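Local coordinates for protein adenosine deaminase (Burkholderia ambifaria, PDB 4GXW) that binds a zinc ion in a TIM-barrel amidohydrolase fold and probably removes the amino group of adenine or adenosine by hydrolysis, at residues A82-L87 / R124-P129; W117-T122 / V168-W173; F321-T324 / Q330-L333; L316-S319 / T324-D327. All coordinates share one frame; numbering follows the deposited sequence.

Contact 1 of 4, residues A82-L87 / R124-P129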
loop_
_atom_site.group_PDB
_atom_site.type_symbol
_atom_site.label_atom_id
_atom_site.label_comp_id
_atom_site.label_asym_id
_atom_site.label_seq_id
_atom_site.Cartn_x
_atom_site.Cartn_y
_atom_site.Cartn_z
ATOM N N ALA A 82 12.427 13.953 1.694
ATOM C CA ALA A 82 12.260 15.403 1.806
ATOM C C ALA A 82 11.176 15.778 2.825
ATOM O O ALA A 82 11.318 16.758 3.558
ATOM C CB ALA A 82 11.944 16.020 0.444
ATOM N N LEU A 83 10.094 14.996 2.867
ATOM C CA LEU A 83 9.040 15.212 3.859
ATOM C C LEU A 83 9.602 15.104 5.281
ATOM O O LEU A 83 9.383 15.995 6.110
ATOM C CB LEU A 83 7.861 14.251 3.626
ATOM C CG LEU A 83 6.868 14.710 2.552
ATOM C CD1 LEU A 83 6.114 13.535 1.970
ATOM C CD2 LEU A 83 5.910 15.699 3.164
ATOM N N ASP A 84 10.352 14.035 5.556
ATOM C CA ASP A 84 10.957 13.863 6.878
ATOM C C ASP A 84 11.929 14.987 7.224
ATOM O O ASP A 84 11.926 15.504 8.338
ATOM C CB ASP A 84 11.739 12.541 6.970
ATOM C CG ASP A 84 10.861 11.324 7.222
ATOM O OD1 ASP A 84 9.685 11.455 7.592
ATOM O OD2 ASP A 84 11.384 10.199 7.056
ATOM N N ARG A 85 12.786 15.354 6.277
ATOM C CA ARG A 85 13.880 16.265 6.604
ATOM C C ARG A 85 13.460 17.732 6.680
ATOM O O ARG A 85 14.014 18.490 7.478
ATOM C CB ARG A 85 15.072 16.081 5.651
ATOM C CG ARG A 85 16.334 16.830 6.101
ATOM C CD ARG A 85 17.580 16.408 5.329
ATOM N NE ARG A 85 17.934 15.012 5.574
ATOM C CZ ARG A 85 18.561 14.572 6.659
ATOM N NH1 ARG A 85 18.905 15.416 7.623
ATOM N NH2 ARG A 85 18.838 13.280 6.783
ATOM N N TYR A 86 12.482 18.130 5.868
ATOM C CA TYR A 86 12.165 19.556 5.733
ATOM C C TYR A 86 10.722 19.972 6.019
ATOM O O TYR A 86 10.482 21.101 6.456
ATOM C CB TYR A 86 12.556 20.057 4.337
ATOM C CG TYR A 86 14.028 19.897 4.031
ATOM C CD1 TYR A 86 14.973 20.632 4.727
ATOM C CD2 TYR A 86 14.470 19.006 3.065
ATOM C CE1 TYR A 86 16.321 20.498 4.468
ATOM C CE2 TYR A 86 15.827 18.859 2.797
ATOM C CZ TYR A 86 16.741 19.610 3.507
ATOM O OH TYR A 86 18.087 19.482 3.260
ATOM N N LEU A 87 9.765 19.089 5.768
ATOM C CA LEU A 87 8.366 19.516 5.751
ATOM C C LEU A 87 7.571 19.194 7.001
ATOM O O LEU A 87 6.758 20.001 7.451
ATOM C CB LEU A 87 7.623 18.920 4.557
ATOM C CG LEU A 87 7.562 19.742 3.276
ATOM C CD1 LEU A 87 8.922 19.749 2.627
ATOM C CD2 LEU A 87 6.498 19.188 2.334
ATOM N N ARG A 124 14.359 10.582 14.353
ATOM C CA ARG A 124 15.773 10.915 14.181
ATOM C C ARG A 124 16.018 12.103 13.265
ATOM O O ARG A 124 16.979 12.840 13.460
ATOM C CB ARG A 124 16.560 9.717 13.642
ATOM C CG ARG A 124 16.351 8.403 14.378
ATOM C CD ARG A 124 16.785 8.457 15.830
ATOM N NE ARG A 124 16.780 7.108 16.393
ATOM C CZ ARG A 124 16.600 6.816 17.678
ATOM N NH1 ARG A 124 16.399 7.781 18.565
ATOM N NH2 ARG A 124 16.614 5.548 18.065
ATOM N N VAL A 125 15.187 12.265 12.238
ATOM C CA VAL A 125 15.421 13.324 11.260
ATOM C C VAL A 125 14.500 14.522 11.502
ATOM O O VAL A 125 14.981 15.646 11.636
ATOM C CB VAL A 125 15.334 12.800 9.811
ATOM C CG1 VAL A 125 15.515 13.937 8.821
ATOM C CG2 VAL A 125 16.388 11.726 9.583
ATOM N N SER A 126 13.191 14.290 11.595
ATOM C CA SER A 126 12.280 15.398 11.898
ATOM C C SER A 126 12.434 15.897 13.332
ATOM O O SER A 126 12.106 17.042 13.626
ATOM C CB SER A 126 10.820 15.015 11.640
ATOM O OG SER A 126 10.661 14.375 10.389
ATOM N N GLY A 127 12.925 15.037 14.222
ATOM C CA GLY A 127 13.114 15.395 15.622
ATOM C C GLY A 127 11.813 15.513 16.401
ATOM O O GLY A 127 11.674 16.372 17.278
ATOM N N ILE A 128 10.847 14.670 16.054
ATOM C CA ILE A 128 9.576 14.611 16.767
ATOM C C ILE A 128 9.539 13.321 17.577
ATOM O O ILE A 128 9.663 12.234 17.018
ATOM C CB ILE A 128 8.392 14.623 15.790
ATOM C CG1 ILE A 128 8.414 15.906 14.947
ATOM C CG2 ILE A 128 7.077 14.502 16.545
ATOM C CD1 ILE A 128 7.393 15.917 13.820
ATOM N N PRO A 129 9.400 13.432 18.905
ATOM C CA PRO A 129 9.409 12.225 19.742
ATOM C C PRO A 129 8.340 11.215 19.330
ATOM O O PRO A 129 7.229 11.611 18.932
ATOM C CB PRO A 129 9.109 12.773 21.141
ATOM C CG PRO A 129 9.643 14.175 21.106
ATOM C CD PRO A 129 9.356 14.667 19.708
HETATM O O HOH W 1 8.432 12.676 9.725
#
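Val125 lays its CG1 methyl on the guanidinium of Arg85, over the centre of one face and 3.7 Å above the plane. The two side chains run at a slant to each other, and the same methyl also reaches back to the main chain, with Val125 CG1 3.6 Å from Arg85 CA. Arg85 has CG anti to the backbone N (chi1 -170°), and with the bend at chi3 the chain passes the valine and sets its flat head against CG1. A long, flexible arginine suits this exposed spot, because its flat face can rest on an apolar branch while its N-H groups, which lie in the plane, are not blocked by the methyl above it.

Beside this apolar patch lies the polar link. Ser126 OG donates to Asp84 O over 2.7 Å, lying in the carbonyl plane on a lone pair, with a C=O...donor angle of 121°. A small hydroxyl is apt here, since Ser126 lies closest to helix 77-87, its CA 5.4 Å from that of Asp84. A water then bridges the pair, giving one hydrogen to Asp84 OD1 at 2.8 Å and the other to Ser126 OG at 2.9 Å. The serine oxygen is therefore both donor and acceptor; the backbone carbonyl of the aspartate is bound to the hydroxyl directly and its carboxylate through the water.

Gly127, with positive phi, ends helix 119-126 just past the serine. The arrangement is a helix-to-helix contact at a C-terminal end, joining two helices outside the central strands of an adenosine deaminase-type TIM barrel.

Contact 2 of 4, residues W117-T122 / V168-W173; sequences WNPTGT and VAIVDW
Pro119 and Ile170 mark the closest backbone approach, 6.9 Å between their CA atoms, where the first turn of helix 119-126 meets the middle of helix 164-176. Segment 117-122 leaves strand 110-117 at Trp117, passes Asn118 at the N-cap position and enters the helix at Pro119; segment 168-173 is helical throughout. No hydrogen bond crosses between them, so the contact rests on side-chain packing.

Proline suits a first helical turn, where its missing N-H costs no helix bond, and it offers a rigid apolar ring. Ile170 crosses that ring at about a right angle: its CD1 lies 4.0 Å from Pro119 CD, while Pro119 CG sits 4.1 Å from Ile170 CG1. With CG1 beside the backbone N (chi1 -68°) and the chain then extended (chi2 172°), the isoleucine tip also reaches Thr120, its CD1 coming within 3.8 Å of Thr120 OG1. Trp173, one turn further on, brings its six-membered ring to the other end of the proline, CZ3 to Pro119 CB at 4.2 Å. Tyr130 stacks on Trp173 and also touches Pro119.

Behind the proline, Trp117 gives its NE1 hydrogen to Thr122 OG1 at 2.9 Å, with the acceptor near the ring plane, and one indole face carries Pro119 CA, offset toward the rim. This bond pins the indole beneath the new helix and satisfies its buried N-H.

Pro156 of strand 151-159 touches both Pro119 and Ile170. The whole is the buried packing of helices that follow successive parallel strands in a TIM barrel.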
loop_
_atom_site.group_PDB
_atom_site.type_symbol
_atom_site.label_atom_id
_atom_site.label_comp_id
_atom_site.label_asym_id
_atom_site.label_seq_id
_atom_site.Cartn_x
_atom_site.Cartn_y
_atom_site.Cartn_z
ATOM N N TRP A 117 4.083 3.941 8.143
ATOM C CA TRP A 117 4.753 5.169 8.570
ATOM C C TRP A 117 6.109 4.764 9.119
ATOM O O TRP A 117 6.189 3.807 9.892
ATOM C CB TRP A 117 3.937 5.866 9.663
ATOM C CG TRP A 117 4.718 6.825 10.533
ATOM C CD1 TRP A 117 5.407 7.943 10.129
ATOM C CD2 TRP A 117 4.877 6.757 11.959
ATOM N NE1 TRP A 117 5.984 8.569 11.222
ATOM C CE2 TRP A 117 5.658 7.863 12.352
ATOM C CE3 TRP A 117 4.409 5.876 12.941
ATOM C CZ2 TRP A 117 6.009 8.089 13.681
ATOM C CZ3 TRP A 117 4.745 6.110 14.255
ATOM C CH2 TRP A 117 5.537 7.209 14.614
ATOM N N ASN A 118 7.170 5.463 8.713
ATOM C CA ASN A 118 8.515 5.180 9.229
ATOM C C ASN A 118 8.873 6.062 10.424
ATOM O O ASN A 118 9.194 7.239 10.269
ATOM C CB ASN A 118 9.580 5.369 8.148
ATOM C CG ASN A 118 9.328 4.539 6.915
ATOM O OD1 ASN A 118 8.777 5.043 5.930
ATOM N ND2 ASN A 118 9.752 3.269 6.940
ATOM N N PRO A 119 8.831 5.490 11.633
ATOM C CA PRO A 119 9.164 6.309 12.809
ATOM C C PRO A 119 10.621 6.744 12.890
ATOM O O PRO A 119 10.900 7.753 13.535
ATOM C CB PRO A 119 8.849 5.390 13.993
ATOM C CG PRO A 119 8.086 4.241 13.439
ATOM C CD PRO A 119 8.433 4.119 11.990
ATOM N N THR A 120 11.535 5.996 12.273
ATOM C CA THR A 120 12.945 6.362 12.341
ATOM C C THR A 120 13.182 7.759 11.773
ATOM O O THR A 120 13.807 8.605 12.423
ATOM C CB THR A 120 13.840 5.333 11.630
ATOM O OG1 THR A 120 13.626 4.042 12.205
ATOM C CG2 THR A 120 15.308 5.710 11.758
ATOM N N GLY A 121 12.664 8.016 10.576
ATOM C CA GLY A 121 12.772 9.337 9.978
ATOM C C GLY A 121 12.135 10.415 10.840
ATOM O O GLY A 121 12.702 11.489 11.029
ATOM N N THR A 122 10.957 10.140 11.380
ATOM C CA THR A 122 10.260 11.133 12.182
ATOM C C THR A 122 11.034 11.479 13.457
ATOM O O THR A 122 11.213 12.653 13.784
ATOM C CB THR A 122 8.850 10.638 12.515
ATOM O OG1 THR A 122 8.130 10.465 11.287
ATOM C CG2 THR A 122 8.125 11.630 13.413
ATOM N N VAL A 168 14.886 -2.424 15.963
ATOM C CA VAL A 168 14.583 -2.818 17.334
ATOM C C VAL A 168 14.005 -1.635 18.116
ATOM O O VAL A 168 13.053 -1.799 18.887
ATOM C CB VAL A 168 15.825 -3.415 18.038
ATOM C CG1 VAL A 168 15.556 -3.662 19.529
ATOM C CG2 VAL A 168 16.240 -4.709 17.350
ATOM N N ALA A 169 14.556 -0.441 17.892
ATOM C CA ALA A 169 14.066 0.761 18.569
ATOM C C ALA A 169 12.578 1.007 18.294
ATOM O O ALA A 169 11.834 1.437 19.179
ATOM C CB ALA A 169 14.911 1.988 18.188
ATOM N N ILE A 170 12.130 0.720 17.074
ATOM C CA ILE A 170 10.718 0.888 16.733
ATOM C C ILE A 170 9.815 0.001 17.581
ATOM O O ILE A 170 8.788 0.459 18.108
ATOM C CB ILE A 170 10.461 0.574 15.250
ATOM C CG1 ILE A 170 11.124 1.636 14.375
ATOM C CG2 ILE A 170 8.964 0.468 14.953
ATOM C CD1 ILE A 170 11.087 1.304 12.907
ATOM N N VAL A 171 10.197 -1.266 17.723
ATOM C CA VAL A 171 9.399 -2.182 18.518
ATOM C C VAL A 171 9.379 -1.735 19.983
ATOM O O VAL A 171 8.335 -1.793 20.637
ATOM C CB VAL A 171 9.854 -3.650 18.368
ATOM C CG1 VAL A 171 8.937 -4.566 19.154
ATOM C CG2 VAL A 171 9.848 -4.057 16.897
ATOM N N ASP A 172 10.525 -1.263 20.483
ATOM C CA ASP A 172 10.598 -0.694 21.834
ATOM C C ASP A 172 9.602 0.468 21.987
ATOM O O ASP A 172 8.851 0.545 22.963
ATOM C CB ASP A 172 12.024 -0.205 22.158
ATOM C CG ASP A 172 13.026 -1.339 22.334
ATOM O OD1 ASP A 172 12.613 -2.483 22.622
ATOM O OD2 ASP A 172 14.242 -1.072 22.208
ATOM N N TRP A 173 9.600 1.375 21.017
ATOM C CA TRP A 173 8.661 2.495 21.038
ATOM C C TRP A 173 7.215 2.021 21.057
ATOM O O TRP A 173 6.390 2.556 21.798
ATOM C CB TRP A 173 8.883 3.406 19.830
ATOM C CG TRP A 173 10.066 4.306 19.955
ATOM C CD1 TRP A 173 10.531 4.901 21.095
ATOM C CD2 TRP A 173 10.935 4.727 18.896
ATOM N NE1 TRP A 173 11.637 5.665 20.805
ATOM C CE2 TRP A 173 11.908 5.567 19.464
ATOM C CE3 TRP A 173 10.977 4.477 17.523
ATOM C CZ2 TRP A 173 12.919 6.158 18.703
ATOM C CZ3 TRP A 173 11.980 5.065 16.771
ATOM C CH2 TRP A 173 12.942 5.884 17.364
#

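Contact 3 of 4, residues F321-T324 / Q330-L333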
loop_
_atom_site.group_PDB
_atom_site.type_symbol
_atom_site.label_atom_id
_atom_site.label_comp_id
_atom_site.label_asym_id
_atom_site.label_seq_id
_atom_site.Cartn_x
_atom_site.Cartn_y
_atom_site.Cartn_z
ATOM N N PHE A 321 -4.352 -5.806 -16.959
ATOM C CA PHE A 321 -3.734 -7.048 -16.515
ATOM C C PHE A 321 -4.567 -8.312 -16.741
ATOM O O PHE A 321 -4.196 -9.399 -16.281
ATOM C CB PHE A 321 -3.222 -6.903 -15.081
ATOM C CG PHE A 321 -2.086 -5.931 -14.970
ATOM C CD1 PHE A 321 -0.819 -6.300 -15.386
ATOM C CD2 PHE A 321 -2.288 -4.635 -14.521
ATOM C CE1 PHE A 321 0.238 -5.411 -15.323
ATOM C CE2 PHE A 321 -1.239 -3.735 -14.453
ATOM C CZ PHE A 321 0.032 -4.129 -14.847
ATOM N N GLY A 322 -5.664 -8.168 -17.475
ATOM C CA GLY A 322 -6.443 -9.308 -17.916
ATOM C C GLY A 322 -7.296 -9.984 -16.864
ATOM O O GLY A 322 -7.775 -11.094 -17.082
ATOM N N PHE A 323 -7.502 -9.331 -15.729
ATOM C CA PHE A 323 -8.302 -9.949 -14.681
ATOM C C PHE A 323 -9.779 -9.665 -14.891
ATOM O O PHE A 323 -10.168 -8.540 -15.208
ATOM C CB PHE A 323 -7.817 -9.504 -13.306
ATOM C CG PHE A 323 -6.433 -9.981 -12.991
ATOM C CD1 PHE A 323 -6.152 -11.342 -12.959
ATOM C CD2 PHE A 323 -5.403 -9.078 -12.772
ATOM C CE1 PHE A 323 -4.864 -11.799 -12.683
ATOM C CE2 PHE A 323 -4.116 -9.524 -12.489
ATOM C CZ PHE A 323 -3.850 -10.887 -12.450
ATOM N N THR A 324 -10.595 -10.698 -14.716
ATOM C CA THR A 324 -12.032 -10.577 -14.934
ATOM C C THR A 324 -12.749 -10.038 -13.708
ATOM O O THR A 324 -12.163 -9.929 -12.623
ATOM C CB THR A 324 -12.644 -11.938 -15.233
ATOM O OG1 THR A 324 -12.478 -12.780 -14.085
ATOM C CG2 THR A 324 -11.977 -12.576 -16.460
ATOM N N GLN A 330 -12.551 -12.206 -6.106
ATOM C CA GLN A 330 -11.573 -12.949 -5.324
ATOM C C GLN A 330 -10.538 -12.024 -4.685
ATOM O O GLN A 330 -10.169 -12.221 -3.531
ATOM C CB GLN A 330 -10.902 -14.039 -6.162
ATOM C CG GLN A 330 -11.849 -15.164 -6.544
ATOM C CD GLN A 330 -12.621 -15.699 -5.351
ATOM O OE1 GLN A 330 -12.034 -16.077 -4.337
ATOM N NE2 GLN A 330 -13.952 -15.718 -5.462
ATOM N N PHE A 331 -10.079 -11.012 -5.419
ATOM C CA PHE A 331 -9.130 -10.064 -4.840
ATOM C C PHE A 331 -9.735 -9.334 -3.634
ATOM O O PHE A 331 -9.039 -9.076 -2.655
ATOM C CB PHE A 331 -8.669 -9.015 -5.859
ATOM C CG PHE A 331 -7.949 -9.569 -7.058
ATOM C CD1 PHE A 331 -7.356 -10.829 -7.053
ATOM C CD2 PHE A 331 -7.879 -8.809 -8.212
ATOM C CE1 PHE A 331 -6.693 -11.304 -8.174
ATOM C CE2 PHE A 331 -7.227 -9.282 -9.336
ATOM C CZ PHE A 331 -6.642 -10.534 -9.324
ATOM N N MET A 332 -11.014 -8.982 -3.727
ATOM C CA MET A 332 -11.731 -8.381 -2.604
ATOM C C MET A 332 -11.724 -9.312 -1.391
ATOM O O MET A 332 -11.416 -8.895 -0.267
ATOM C CB MET A 332 -13.178 -8.050 -2.998
ATOM C CG MET A 332 -13.964 -7.435 -1.848
ATOM S SD MET A 332 -15.706 -7.178 -2.228
ATOM C CE MET A 332 -16.306 -8.859 -2.202
ATOM N N LEU A 333 -12.039 -10.579 -1.623
ATOM C CA LEU A 333 -12.016 -11.561 -0.547
ATOM C C LEU A 333 -10.607 -11.755 0.019
ATOM O O LEU A 333 -10.441 -11.926 1.230
ATOM C CB LEU A 333 -12.623 -12.885 -1.019
ATOM C CG LEU A 333 -14.110 -12.805 -1.396
ATOM C CD1 LEU A 333 -14.555 -14.093 -2.053
ATOM C CD2 LEU A 333 -14.956 -12.505 -0.162
#
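Phe323 and Phe331 form a T-shaped (edge-to-face) aromatic pair, buried between the loop that follows helix 310-319 and the second turn of helix 325-338. Phe331 supplies the edge and Phe323 the face: the planes stand at 83°, with centroids 5.0 Å apart. The leading atom is Phe331 CZ, which sits 3.6 Å above the Phe323 plane over its centre, so the positively polarised C-H rim of one ring meets the electron-rich face of the other. Phe331 CE2 comes in beside it, 3.8 Å from Phe323 CG.

The contact spans a tight helix-loop-helix turn on the outer part of the TIM barrel, with chain reversal eased by Gly322, whose positive phi (75°) is readily adopted without a side chain. Although the CA atoms of the pair are 9.9 Å apart, two phenylalanines can bridge that span, each flat, apolar ring long enough to reach the middle. Phe331 carries CG anti to its carbonyl carbon (chi1 -61°), and this sends the ring from the helix toward the loop. On the other face of Phe323, offset toward the rim, lies the carbonyl oxygen of Phe321, 3.7 Å above the plane. Pro290 touches both rings, and Met317 of helix 310-319 packs against both as well. Phe331 also touches Ile296 and Pro298 of strand 295-298, carrying the aromatic pair from the loop inward to a barrel strand.

Contact 4 of 4, residues L316-S319 / T324-D327; sequences LMFS and TIAD
A capping box begins helix 325-338, and its first turn packs against the last turn of helix 310-319 through Phe318 and Ile325. In this box Thr324 is the N-cap: its OG1 accepts from Asp327 N over 3.1 Å, and in return Asp327 OD2 takes the hydrogen of Thr324 N at 2.9 Å. The first bond is fairly straight at 164°. The carboxylate oxygen is approached on its anti side, 30° out of the carboxylate plane. Threonine suits the N-cap because its short side chain can turn the hydroxyl back to the N-H of Asp327 in the first turn, while the negative charge of Asp327 is probably well placed near the positive end of the helix dipole.

Across the turn, Phe318 CE1 lies 3.9 Å from Ile325 CD1, with Ile325 CG1 a little farther off. The phenylalanine has CG anti to the backbone N (chi1 -180°), which carries its ring end over to the isoleucine although its first bond does not head there. Near the ring plane, the Phe318 edge also meets the backbone of the cap residue, with CD1 4.5 Å from Thr324 C.

Ile325 continues onto Phe357, Ala361 and Leu364 of helix 343-371, and the Phe318 ring meets that of His22 in helix 20-28. The joint lies near the protein surface, with helix 343-371 packed on Ile325, while neighbouring Met317 turns inward to strand 295-298.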
loop_
_atom_site.group_PDB
_atom_site.type_symbol
_atom_site.label_atom_id
_atom_site.label_comp_id
_atom_site.label_asym_id
_atom_site.label_seq_id
_atom_site.Cartn_x
_atom_site.Cartn_y
_atom_site.Cartn_z
ATOM N N LEU A 316 -7.084 -0.755 -13.128
ATOM C CA LEU A 316 -5.916 -1.248 -13.858
ATOM C C LEU A 316 -5.838 -2.771 -13.913
ATOM O O LEU A 316 -5.407 -3.340 -14.916
ATOM C CB LEU A 316 -4.622 -0.684 -13.260
ATOM C CG LEU A 316 -4.358 0.800 -13.508
ATOM C CD1 LEU A 316 -3.101 1.245 -12.768
ATOM C CD2 LEU A 316 -4.246 1.099 -14.999
ATOM N N MET A 317 -6.243 -3.434 -12.836
ATOM C CA MET A 317 -6.242 -4.897 -12.826
ATOM C C MET A 317 -7.114 -5.464 -13.951
ATOM O O MET A 317 -6.760 -6.457 -14.593
ATOM C CB MET A 317 -6.725 -5.422 -11.473
ATOM C CG MET A 317 -5.934 -4.901 -10.294
ATOM S SD MET A 317 -4.192 -5.380 -10.287
ATOM C CE MET A 317 -4.298 -7.057 -9.691
ATOM N N PHE A 318 -8.243 -4.804 -14.186
ATOM C CA PHE A 318 -9.198 -5.168 -15.226
ATOM C C PHE A 318 -8.775 -4.658 -16.610
ATOM O O PHE A 318 -8.850 -5.390 -17.596
ATOM C CB PHE A 318 -10.574 -4.614 -14.833
ATOM C CG PHE A 318 -11.676 -4.914 -15.818
ATOM C CD1 PHE A 318 -12.436 -6.068 -15.697
ATOM C CD2 PHE A 318 -11.977 -4.023 -16.839
ATOM C CE1 PHE A 318 -13.461 -6.338 -16.593
ATOM C CE2 PHE A 318 -13.001 -4.287 -17.734
ATOM C CZ PHE A 318 -13.739 -5.448 -17.611
ATOM N N SER A 319 -8.333 -3.406 -16.698
ATOM C CA SER A 319 -8.094 -2.802 -18.008
ATOM C C SER A 319 -6.785 -3.251 -18.648
ATOM O O SER A 319 -6.689 -3.323 -19.864
ATOM C CB SER A 319 -8.104 -1.272 -17.906
ATOM O OG SER A 319 -7.065 -0.823 -17.052
ATOM N N THR A 324 -10.595 -10.698 -14.716
ATOM C CA THR A 324 -12.032 -10.577 -14.934
ATOM C C THR A 324 -12.749 -10.038 -13.708
ATOM O O THR A 324 -12.163 -9.929 -12.623
ATOM C CB THR A 324 -12.644 -11.938 -15.233
ATOM O OG1 THR A 324 -12.478 -12.780 -14.085
ATOM C CG2 THR A 324 -11.977 -12.576 -16.460
ATOM N N ILE A 325 -14.031 -9.730 -13.882
ATOM C CA ILE A 325 -14.870 -9.330 -12.760
ATOM C C ILE A 325 -14.826 -10.376 -11.641
ATOM O O ILE A 325 -14.660 -10.036 -10.465
ATOM C CB ILE A 325 -16.319 -9.092 -13.209
ATOM C CG1 ILE A 325 -16.377 -7.949 -14.227
ATOM C CG2 ILE A 325 -17.184 -8.773 -12.009
ATOM C CD1 ILE A 325 -16.017 -6.592 -13.647
ATOM N N ALA A 326 -14.922 -11.649 -12.015
ATOM C CA ALA A 326 -14.823 -12.739 -11.052
ATOM C C ALA A 326 -13.482 -12.740 -10.313
ATOM O O ALA A 326 -13.440 -12.954 -9.103
ATOM C CB ALA A 326 -15.051 -14.073 -11.743
ATOM N N ASP A 327 -12.390 -12.501 -11.035
ATOM C CA ASP A 327 -11.078 -12.368 -10.397
ATOM C C ASP A 327 -11.068 -11.237 -9.368
ATOM O O ASP A 327 -10.515 -11.384 -8.276
ATOM C CB ASP A 327 -9.980 -12.095 -11.434
ATOM C CG ASP A 327 -9.687 -13.283 -12.320
ATOM O OD1 ASP A 327 -9.789 -14.441 -11.850
ATOM O OD2 ASP A 327 -9.328 -13.054 -13.500
#

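How the contacts relate
The four contacts form two pairs on opposite sides of the chain's centre. Contacts 1 and 2 have centres 13 Å apart and share helix 119-126; their segments alternate along the chain, and probable backbone bonds from Ser126 N to Gly121 O and from Ile128 N to Thr122 O join them. Contacts 3 and 4 come later, with centres 5 Å apart; they share Thr324 and helix 325-338, and Met317 links them. Between the pairs the centres lie 34 to 39 Å apart and nothing touches. One pair packs helices of the first part of the chain, with the side chains of Asp84 and Pro119 each about 10 Å from that of the zinc ligand His37; the other packs late helices away from the metal.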